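Local coordinates for protein terminase, large subunit (Bacillus phage spp1, PDB 2WBN) that cuts the concatemeric viral genome through this C-terminal nuclease domain of the large terminase, an ATP-driven motor that packages DNA into empty capsids, at residues D62-Y71 / H190-F199. Residues are numbered along the deposited sequence; the frame is centred on the assembly and turned at random.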
ATOM      1  N   ASP A  62      -1.896 -13.963   7.391  1.00 52.13           N
ATOM      2  CA  ASP A  62      -1.934 -12.618   6.822  1.00 49.94           C
ATOM      3  C   ASP A  62      -2.020 -12.650   5.299  1.00 48.13           C
ATOM      4  O   ASP A  62      -1.404 -13.528   4.657  1.00 47.28           O
ATOM      5  CB  ASP A  62      -0.723 -11.830   7.282  1.00 50.13           C
ATOM      6  CG  ASP A  62      -0.753 -11.576   8.763  1.00 51.49           C
ATOM      7  OD1 ASP A  62      -1.753 -11.985   9.416  1.00 54.52           O
ATOM      8  OD2 ASP A  62       0.185 -10.967   9.268  1.00 51.19           O
ATOM      9  N   PRO A  63      -2.839 -11.750   4.720  1.00 46.65           N
ATOM     10  CA  PRO A  63      -3.065 -11.788   3.284  1.00 46.10           C
ATOM     11  C   PRO A  63      -1.968 -11.134   2.464  1.00 45.30           C
ATOM     12  O   PRO A  63      -1.295 -10.208   2.923  1.00 46.08           O
ATOM     13  CB  PRO A  63      -4.351 -10.981   3.109  1.00 45.52           C
ATOM     14  CG  PRO A  63      -4.268  -9.946   4.192  1.00 47.20           C
ATOM     15  CD  PRO A  63      -3.540 -10.621   5.351  1.00 46.61           C
ATOM     16  N   LEU A  64      -1.857 -11.574   1.223  1.00 44.54           N
ATOM     17  CA  LEU A  64      -1.140 -10.806   0.224  1.00 43.95           C
ATOM     18  C   LEU A  64      -1.953  -9.521   0.010  1.00 43.43           C
ATOM     19  O   LEU A  64      -3.186  -9.561  -0.007  1.00 43.30           O
ATOM     20  CB  LEU A  64      -1.009 -11.611  -1.072  1.00 43.97           C
ATOM     21  CG  LEU A  64      -0.479 -10.872  -2.321  1.00 43.29           C
ATOM     22  CD1 LEU A  64       0.278 -11.907  -3.191  1.00 43.13           C
ATOM     23  CD2 LEU A  64      -1.602 -10.211  -3.128  1.00 42.13           C
ATOM     24  N   ALA A  65      -1.273  -8.390  -0.104  1.00 43.83           N
ATOM     25  CA  ALA A  65      -1.928  -7.093  -0.349  1.00 45.03           C
ATOM     26  C   ALA A  65      -1.156  -6.309  -1.407  1.00 44.96           C
ATOM     27  O   ALA A  65       0.015  -5.937  -1.195  1.00 45.65           O
ATOM     28  CB  ALA A  65      -2.033  -6.304   0.938  1.00 45.52           C
ATOM     29  N   PHE A  66      -1.790  -6.156  -2.573  1.00 45.28           N
ATOM     30  CA  PHE A  66      -1.302  -5.310  -3.658  1.00 45.88           C
ATOM     31  C   PHE A  66      -2.037  -3.968  -3.617  1.00 46.10           C
ATOM     32  O   PHE A  66      -3.268  -3.941  -3.525  1.00 46.18           O
ATOM     33  CB  PHE A  66      -1.562  -5.976  -5.011  1.00 46.25           C
ATOM     34  CG  PHE A  66      -1.301  -5.081  -6.189  1.00 46.17           C
ATOM     35  CD1 PHE A  66      -0.006  -4.885  -6.655  1.00 47.79           C
ATOM     36  CD2 PHE A  66      -2.342  -4.426  -6.822  1.00 48.15           C
ATOM     37  CE1 PHE A  66       0.242  -4.059  -7.734  1.00 48.87           C
ATOM     38  CE2 PHE A  66      -2.102  -3.586  -7.903  1.00 49.54           C
ATOM     39  CZ  PHE A  66      -0.811  -3.399  -8.355  1.00 49.18           C
ATOM     40  N   VAL A  67      -1.293  -2.866  -3.686  1.00 45.54           N
ATOM     41  CA  VAL A  67      -1.914  -1.526  -3.739  1.00 44.74           C
ATOM     42  C   VAL A  67      -1.356  -0.731  -4.922  1.00 44.96           C
ATOM     43  O   VAL A  67      -0.179  -0.873  -5.273  1.00 44.21           O
ATOM     44  CB  VAL A  67      -1.738  -0.748  -2.406  1.00 44.48           C
ATOM     45  CG1 VAL A  67      -2.318  -1.557  -1.232  1.00 43.38           C
ATOM     46  CG2 VAL A  67      -0.235  -0.352  -2.145  1.00 42.67           C
ATOM     47  N   ARG A  68      -2.222   0.090  -5.529  1.00 44.62           N
ATOM     48  CA  ARG A  68      -1.855   1.044  -6.562  1.00 44.96           C
ATOM     49  C   ARG A  68      -2.422   2.419  -6.184  1.00 45.28           C
ATOM     50  O   ARG A  68      -3.620   2.542  -5.930  1.00 45.08           O
ATOM     51  CB  ARG A  68      -2.406   0.596  -7.906  1.00 45.10           C
ATOM     52  CG  ARG A  68      -2.183   1.556  -9.086  1.00 45.94           C
ATOM     53  CD  ARG A  68      -2.981   1.058 -10.305  1.00 46.00           C
ATOM     54  NE  ARG A  68      -2.833   1.891 -11.513  1.00 47.75           N
ATOM     55  CZ  ARG A  68      -1.879   1.767 -12.441  1.00 48.40           C
ATOM     56  NH1 ARG A  68      -0.927   0.856 -12.328  1.00 49.73           N
ATOM     57  NH2 ARG A  68      -1.864   2.587 -13.497  1.00 48.69           N
ATOM     58  N   TRP A  69      -1.538   3.414  -6.143  1.00 44.87           N
ATOM     59  CA  TRP A  69      -1.860   4.794  -5.763  1.00 44.52           C
ATOM     60  C   TRP A  69      -1.360   5.782  -6.812  1.00 44.66           C
ATOM     61  O   TRP A  69      -0.437   5.479  -7.571  1.00 45.74           O
ATOM     62  CB  TRP A  69      -1.116   5.146  -4.489  1.00 43.99           C
ATOM     63  CG  TRP A  69      -1.468   4.393  -3.290  1.00 43.73           C
ATOM     64  CD1 TRP A  69      -0.977   3.167  -2.904  1.00 42.88           C
ATOM     65  CD2 TRP A  69      -2.325   4.832  -2.243  1.00 43.15           C
ATOM     66  NE1 TRP A  69      -1.528   2.805  -1.697  1.00 44.14           N
ATOM     67  CE2 TRP A  69      -2.348   3.817  -1.264  1.00 43.81           C
ATOM     68  CE3 TRP A  69      -3.112   5.966  -2.051  1.00 43.25           C
ATOM     69  CZ2 TRP A  69      -3.122   3.916  -0.112  1.00 42.38           C
ATOM     70  CZ3 TRP A  69      -3.876   6.064  -0.910  1.00 42.35           C
ATOM     71  CH2 TRP A  69      -3.883   5.059   0.044  1.00 43.68           C
ATOM     72  N   HIS A  70      -1.934   6.980  -6.802  1.00 44.77           N
ATOM     73  CA  HIS A  70      -1.398   8.127  -7.519  1.00 44.50           C
ATOM     74  C   HIS A  70      -0.879   9.145  -6.513  1.00 44.74           C
ATOM     75  O   HIS A  70      -1.503   9.388  -5.471  1.00 43.64           O
ATOM     76  CB  HIS A  70      -2.464   8.797  -8.380  1.00 44.08           C
ATOM     77  CG  HIS A  70      -2.031  10.126  -8.932  1.00 44.98           C
ATOM     78  ND1 HIS A  70      -1.034  10.252  -9.873  1.00 45.03           N
ATOM     79  CD2 HIS A  70      -2.447  11.386  -8.657  1.00 45.46           C
ATOM     80  CE1 HIS A  70      -0.856  11.531 -10.158  1.00 45.07           C
ATOM     81  NE2 HIS A  70      -1.707  12.240  -9.439  1.00 44.07           N
ATOM     82  N   TYR A  71       0.232   9.780  -6.876  1.00 44.94           N
ATOM     83  CA  TYR A  71       0.936  10.707  -6.008  1.00 45.47           C
ATOM     84  C   TYR A  71       0.954  12.107  -6.599  1.00 45.50           C
ATOM     85  O   TYR A  71       1.592  12.342  -7.624  1.00 45.87           O
ATOM     86  CB  TYR A  71       2.373  10.217  -5.836  1.00 45.43           C
ATOM     87  CG  TYR A  71       3.215  11.026  -4.879  1.00 46.81           C
ATOM     88  CD1 TYR A  71       2.649  11.691  -3.790  1.00 45.91           C
ATOM     89  CD2 TYR A  71       4.589  11.110  -5.050  1.00 47.05           C
ATOM     90  CE1 TYR A  71       3.428  12.405  -2.911  1.00 46.82           C
ATOM     91  CE2 TYR A  71       5.368  11.814  -4.176  1.00 47.25           C
ATOM     92  CZ  TYR A  71       4.791  12.459  -3.106  1.00 47.43           C
ATOM     93  OH  TYR A  71       5.580  13.180  -2.237  1.00 49.05           O
ATOM     94  N   HIS A 190      -2.202  -4.642   6.459  1.00 46.54           N
ATOM     95  CA  HIS A 190      -1.497  -5.234   5.324  1.00 46.50           C
ATOM     96  C   HIS A 190      -1.405  -4.288   4.123  1.00 45.86           C
ATOM     97  O   HIS A 190      -0.358  -4.230   3.437  1.00 44.58           O
ATOM     98  CB  HIS A 190      -2.160  -6.582   4.993  1.00 46.93           C
ATOM     99  CG  HIS A 190      -2.513  -7.349   6.232  1.00 48.42           C
ATOM    100  ND1 HIS A 190      -1.557  -7.892   7.058  1.00 47.53           N
ATOM    101  CD2 HIS A 190      -3.700  -7.550   6.854  1.00 50.62           C
ATOM    102  CE1 HIS A 190      -2.139  -8.442   8.108  1.00 49.47           C
ATOM    103  NE2 HIS A 190      -3.441  -8.257   8.004  1.00 47.41           N
ATOM    104  N   THR A 191      -2.470  -3.514   3.876  1.00 44.66           N
ATOM    105  CA  THR A 191      -2.437  -2.520   2.814  1.00 44.26           C
ATOM    106  C   THR A 191      -1.611  -1.288   3.205  1.00 44.34           C
ATOM    107  O   THR A 191      -1.113  -0.577   2.335  1.00 43.48           O
ATOM    108  CB  THR A 191      -3.849  -2.010   2.388  1.00 44.58           C
ATOM    109  OG1 THR A 191      -4.453  -1.289   3.472  1.00 43.67           O
ATOM    110  CG2 THR A 191      -4.744  -3.168   1.957  1.00 43.72           C
ATOM    111  N   ILE A 192      -1.483  -1.030   4.498  1.00 44.50           N
ATOM    112  CA  ILE A 192      -0.650   0.084   4.978  1.00 44.90           C
ATOM    113  C   ILE A 192       0.824  -0.262   4.752  1.00 45.18           C
ATOM    114  O   ILE A 192       1.598   0.559   4.259  1.00 46.10           O
ATOM    115  CB  ILE A 192      -0.888   0.392   6.464  1.00 44.38           C
ATOM    116  CG1 ILE A 192      -2.377   0.639   6.755  1.00 45.06           C
ATOM    117  CG2 ILE A 192      -0.126   1.657   6.876  1.00 46.45           C
ATOM    118  CD1 ILE A 192      -2.704   0.833   8.223  1.00 43.16           C
ATOM    119  N   ASP A 193       1.209  -1.485   5.103  1.00 44.62           N
ATOM    120  CA  ASP A 193       2.553  -1.987   4.767  1.00 45.39           C
ATOM    121  C   ASP A 193       2.833  -1.894   3.278  1.00 44.72           C
ATOM    122  O   ASP A 193       3.866  -1.375   2.888  1.00 45.23           O
ATOM    123  CB  ASP A 193       2.727  -3.436   5.226  1.00 45.24           C
ATOM    124  CG  ASP A 193       2.915  -3.561   6.733  1.00 46.98           C
ATOM    125  OD1 ASP A 193       3.277  -2.560   7.383  1.00 46.88           O
ATOM    126  OD2 ASP A 193       2.711  -4.672   7.264  1.00 49.42           O
ATOM    127  N   ALA A 194       1.912  -2.372   2.450  1.00 44.44           N
ATOM    128  CA  ALA A 194       2.088  -2.316   0.992  1.00 44.69           C
ATOM    129  C   ALA A 194       2.251  -0.892   0.488  1.00 45.39           C
ATOM    130  O   ALA A 194       3.049  -0.642  -0.416  1.00 45.17           O
ATOM    131  CB  ALA A 194       0.945  -3.008   0.272  1.00 44.18           C
ATOM    132  N   THR A 195       1.465   0.029   1.059  1.00 45.68           N
ATOM    133  CA  THR A 195       1.592   1.446   0.756  1.00 45.97           C
ATOM    134  C   THR A 195       2.954   2.043   1.148  1.00 46.12           C
ATOM    135  O   THR A 195       3.559   2.747   0.359  1.00 46.85           O
ATOM    136  CB  THR A 195       0.455   2.231   1.429  1.00 45.84           C
ATOM    137  OG1 THR A 195      -0.785   1.695   0.968  1.00 44.77           O
ATOM    138  CG2 THR A 195       0.534   3.732   1.081  1.00 45.27           C
ATOM    139  N   ARG A 196       3.439   1.771   2.352  1.00 47.04           N
ATOM    140  CA  ARG A 196       4.820   2.140   2.702  1.00 48.08           C
ATOM    141  C   ARG A 196       5.852   1.722   1.657  1.00 47.36           C
ATOM    142  O   ARG A 196       6.687   2.540   1.256  1.00 47.01           O
ATOM    143  CB  ARG A 196       5.249   1.507   4.000  1.00 49.07           C
ATOM    144  CG  ARG A 196       4.958   2.288   5.236  1.00 51.53           C
ATOM    145  CD  ARG A 196       5.944   1.805   6.291  1.00 53.45           C
ATOM    146  NE  ARG A 196       5.669   0.398   6.599  1.00 54.43           N
ATOM    147  CZ  ARG A 196       6.482  -0.628   6.382  1.00 53.96           C
ATOM    148  NH1 ARG A 196       7.695  -0.473   5.838  1.00 53.12           N
ATOM    149  NH2 ARG A 196       6.065  -1.841   6.714  1.00 53.45           N
ATOM    150  N   TYR A 197       5.827   0.447   1.251  1.00 46.93           N
ATOM    151  CA  TYR A 197       6.772  -0.028   0.237  1.00 46.33           C
ATOM    152  C   TYR A 197       6.615   0.808  -1.029  1.00 46.27           C
ATOM    153  O   TYR A 197       7.593   1.261  -1.582  1.00 46.00           O
ATOM    154  CB  TYR A 197       6.581  -1.495  -0.155  1.00 45.52           C
ATOM    155  CG  TYR A 197       6.418  -2.473   0.975  1.00 45.33           C
ATOM    156  CD1 TYR A 197       7.097  -2.310   2.181  1.00 46.59           C
ATOM    157  CD2 TYR A 197       5.603  -3.596   0.821  1.00 47.32           C
ATOM    158  CE1 TYR A 197       6.950  -3.230   3.209  1.00 48.23           C
ATOM    159  CE2 TYR A 197       5.421  -4.489   1.833  1.00 45.62           C
ATOM    160  CZ  TYR A 197       6.106  -4.316   3.023  1.00 47.11           C
ATOM    161  OH  TYR A 197       5.933  -5.234   4.014  1.00 49.38           O
ATOM    162  N   ALA A 198       5.373   1.022  -1.462  1.00 46.19           N
ATOM    163  CA  ALA A 198       5.102   1.715  -2.720  1.00 46.43           C
ATOM    164  C   ALA A 198       5.725   3.111  -2.757  1.00 47.19           C
ATOM    165  O   ALA A 198       6.164   3.562  -3.816  1.00 47.99           O
ATOM    166  CB  ALA A 198       3.595   1.804  -2.970  1.00 45.93           C
ATOM    167  N   PHE A 199       5.739   3.785  -1.606  1.00 47.50           N
ATOM    168  CA  PHE A 199       6.270   5.150  -1.477  1.00 47.99           C
ATOM    169  C   PHE A 199       7.657   5.270  -0.845  1.00 48.28           C
ATOM    170  O   PHE A 199       8.084   6.382  -0.523  1.00 48.07           O
ATOM    171  CB  PHE A 199       5.295   5.990  -0.668  1.00 48.22           C
ATOM    172  CG  PHE A 199       4.082   6.365  -1.437  1.00 48.20           C
ATOM    173  CD1 PHE A 199       2.943   5.583  -1.380  1.00 48.27           C
ATOM    174  CD2 PHE A 199       4.106   7.458  -2.286  1.00 48.87           C
ATOM    175  CE1 PHE A 199       1.811   5.927  -2.122  1.00 48.28           C
ATOM    176  CE2 PHE A 199       2.984   7.796  -3.022  1.00 48.49           C
ATOM    177  CZ  PHE A 199       1.851   7.022  -2.949  1.00 48.58           C
TER
HETATM  178  O   HOH W   1       1.096  -9.049   7.778  1.00 62.52           O
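In the RNase H-like nuclease fold, helix 190-198, which brings His190 and Asp193 to the second catalytic manganese site, lies across strand 64-71 at -50°, the axes 7.5 Å apart at closest approach. Pro63 sets CD over the imidazole face of His190, the two side chains crossing at about a right angle: CD stands 3.4 Å from the ring centroid, nearly on the normal, a CH-pi contact. The carboxylate of Asp62 is inclined to the same ring, its CG 3.5 Å from His190 CE1, and a water in plane at the imidazole edge donates to Asp62 OD2 and also bonds His190 ND1. Both contacts probably help fix the rotation of this metal ligand. Small side chains fill the middle, where Ala194 CB comes 3.4 Å from Ala65 O and 3.8 Å from Val67 CG2. With Val67 CG1 anti to the carbonyl carbon (chi1 -57°), CG2 reaches the helix backbone at Thr195 N. Thr195 meets Trp69 in two ways: OG1 sits at the indole edge, where NE1 gives it a weak, bent hydrogen bond (127°, 3.0 Å), and CG2 lies over the face that Phe199 also approaches. OG1 in turn donates to Thr191 O at 2.7 Å; the same carbonyl accepts Thr195 N from the opposite face of its plane. Just past the helix, Phe199 pushes its edge between two aromatic faces, CE1 toward Trp69 CG and CE2 at 3.7 Å from Tyr71 CG, making two T-shaped stacks. The strand belongs to the central mixed sheet, between strands 51-56 and 77-86. Metal ligand Asp56 on strand 51-56 is hydrogen-bonded to Tyr197 OH, while Ile163 of helix 161-169 packs beside Val67, Trp69 and Thr191, whose hydroxyl bonds Glu166 of that helix.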